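Local coordinates for EscN (Escherichia coli O127:H6, PDB 2OBL), which is a type III secretion protein of the ATP synthase alpha/beta family, built round a P-loop nucleotide-binding domain, at residues I70-G75 with I239-I244. The protein carries 1 engineered substitution. Numbering follows the deposited sequence.
Sequences IGQRIG and ILDGHI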
loop_
_atom_site.group_PDB
_atom_site.type_symbol
_atom_site.label_atom_id
_atom_site.label_comp_id
_atom_site.label_asym_id
_atom_site.label_seq_id
_atom_site.Cartn_x
_atom_site.Cartn_y
_atom_site.Cartn_z
ATOM N N ILE A 70 -4.356 -8.810 -8.392
ATOM C CA ILE A 70 -5.723 -8.527 -7.942
ATOM C C ILE A 70 -6.078 -9.418 -6.755
ATOM O O ILE A 70 -6.005 -10.660 -6.844
ATOM C CB ILE A 70 -6.750 -8.687 -9.078
ATOM C CG1 ILE A 70 -6.441 -7.705 -10.218
ATOM C CG2 ILE A 70 -8.157 -8.466 -8.569
ATOM C CD1 ILE A 70 -7.433 -7.795 -11.392
ATOM N N GLY A 71 -6.427 -8.773 -5.644
ATOM C CA GLY A 71 -6.801 -9.453 -4.402
ATOM C C GLY A 71 -5.642 -9.668 -3.431
ATOM O O GLY A 71 -5.804 -10.289 -2.391
ATOM N N GLN A 72 -4.464 -9.162 -3.783
ATOM C CA GLN A 72 -3.293 -9.242 -2.923
ATOM C C GLN A 72 -3.463 -8.365 -1.692
ATOM O O GLN A 72 -4.155 -7.341 -1.749
ATOM C CB GLN A 72 -2.071 -8.757 -3.699
ATOM C CG GLN A 72 -0.748 -9.206 -3.155
ATOM C CD GLN A 72 0.413 -8.666 -3.954
ATOM O OE1 GLN A 72 0.224 -7.846 -4.853
ATOM N NE2 GLN A 72 1.628 -9.084 -3.606
ATOM N N ARG A 73 -2.842 -8.793 -0.587
ATOM C CA ARG A 73 -2.604 -7.937 0.579
ATOM C C ARG A 73 -1.150 -7.483 0.556
ATOM O O ARG A 73 -0.235 -8.314 0.565
ATOM C CB ARG A 73 -2.895 -8.673 1.889
ATOM C CG ARG A 73 -4.389 -8.927 2.160
ATOM C CD ARG A 73 -4.875 -10.155 1.435
ATOM N NE ARG A 73 -3.938 -11.261 1.642
ATOM C CZ ARG A 73 -3.971 -12.095 2.679
ATOM N NH1 ARG A 73 -4.931 -11.992 3.596
ATOM N NH2 ARG A 73 -3.058 -13.051 2.783
ATOM N N ILE A 74 -0.942 -6.171 0.495
ATOM C CA ILE A 74 0.389 -5.596 0.279
ATOM C C ILE A 74 0.712 -4.648 1.410
ATOM O O ILE A 74 -0.137 -3.857 1.804
ATOM C CB ILE A 74 0.384 -4.764 -1.032
ATOM C CG1 ILE A 74 -0.074 -5.621 -2.219
ATOM C CG2 ILE A 74 1.741 -4.091 -1.269
ATOM C CD1 ILE A 74 -0.854 -4.833 -3.267
ATOM N N GLY A 75 1.925 -4.718 1.946
ATOM C CA GLY A 75 2.329 -3.762 2.974
ATOM C C GLY A 75 3.310 -2.750 2.402
ATOM O O GLY A 75 4.153 -3.098 1.574
ATOM N N ILE A 239 1.915 -12.199 7.372
ATOM C CA ILE A 239 0.618 -12.429 6.737
ATOM C C ILE A 239 0.573 -11.956 5.295
ATOM O O ILE A 239 -0.154 -12.531 4.485
ATOM C CB ILE A 239 -0.508 -11.671 7.458
ATOM C CG1 ILE A 239 -0.668 -12.127 8.912
ATOM C CG2 ILE A 239 -1.828 -11.853 6.708
ATOM C CD1 ILE A 239 -1.511 -11.159 9.736
ATOM N N LEU A 240 1.301 -10.882 4.995
ATOM C CA LEU A 240 1.207 -10.202 3.689
ATOM C C LEU A 240 1.603 -11.068 2.495
ATOM O O LEU A 240 2.383 -12.015 2.638
ATOM C CB LEU A 240 2.070 -8.942 3.691
ATOM C CG LEU A 240 1.644 -7.803 4.623
ATOM C CD1 LEU A 240 2.802 -6.797 4.726
ATOM C CD2 LEU A 240 0.379 -7.137 4.130
ATOM N N ASP A 241 1.080 -10.709 1.326
ATOM C CA ASP A 241 1.418 -11.340 0.053
ATOM C C ASP A 241 2.492 -10.550 -0.695
ATOM O O ASP A 241 2.968 -10.985 -1.739
ATOM C CB ASP A 241 0.195 -11.401 -0.853
ATOM C CG ASP A 241 -0.990 -12.110 -0.212
ATOM O OD1 ASP A 241 -0.771 -13.168 0.417
ATOM O OD2 ASP A 241 -2.133 -11.614 -0.349
ATOM N N GLY A 242 2.852 -9.382 -0.177
ATOM C CA GLY A 242 3.890 -8.580 -0.809
ATOM C C GLY A 242 4.230 -7.436 0.112
ATOM O O GLY A 242 3.413 -7.046 0.941
ATOM N N HIS A 243 5.429 -6.898 -0.023
ATOM C CA HIS A 243 5.813 -5.784 0.810
ATOM C C HIS A 243 6.758 -4.862 0.048
ATOM O O HIS A 243 7.668 -5.311 -0.677
ATOM C CB HIS A 243 6.432 -6.276 2.136
ATOM C CG HIS A 243 7.642 -7.129 1.952
ATOM N ND1 HIS A 243 7.568 -8.461 1.606
ATOM C CD2 HIS A 243 8.959 -6.837 2.048
ATOM C CE1 HIS A 243 8.788 -8.950 1.486
ATOM N NE2 HIS A 243 9.650 -7.988 1.753
ATOM N N ILE A 244 6.522 -3.569 0.220
ATOM C CA ILE A 244 7.302 -2.536 -0.421
ATOM C C ILE A 244 7.978 -1.762 0.700
ATOM O O ILE A 244 7.307 -1.260 1.602
ATOM C CB ILE A 244 6.384 -1.574 -1.184
ATOM C CG1 ILE A 244 5.612 -2.320 -2.274
ATOM C CG2 ILE A 244 7.169 -0.403 -1.769
ATOM C CD1 ILE A 244 6.508 -3.032 -3.270
HETATM O O HOH W 1 -1.388 -14.938 4.794
#
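R73 turns its guanidinium side-on to the carboxylate of D241, spending two nitrogens on two oxygens: NE lies 2.7 Å from OD2 in a nearly straight salt bridge (174°), and NH2 makes a longer bond to OD1. Both oxygens lie in the guanidinium plane, yet the carboxylate is turned 32° against it, and NE meets OD2 from above the carboxylate plane. The arginine chain bends at chi2 and chi3, bringing NE back beside its own backbone N, so that NE can join R73 N on D241 OD2; R73 N is 2.9 Å from that oxygen, and both come from the same face of the carboxylate. OD2 thus accepts from two donors. D241 N returns a bond to R73 O, closing the exchange through the backbone. Beside it, Q72 extends past D241 in the opposite direction, amide and carboxylate nearly coplanar; its NE2 gives D241 O a weak bond, while OE1 accepts from G69 N.

These bonds sit at the entry to two parallel neighbours, strands 73-78 and 242-245, in the mixed sheet of the P-loop domain; strand 73-78 runs towards a sequence matching Walker A, and strand 214-222 pairs along its other edge. Parallel pairing is clear at G75: its N gives to G242 O, and its O receives I244 N at 2.8 Å. L240 lays CD1 3.5 Å from G75 CA, over the place where G75 has no side chain, and its CD2 lies near I74 C. The remaining guanidinium nitrogen, R73 NH1, bonds L204 O, and a water accepts a weak bond from NH2 and donates to I239 O.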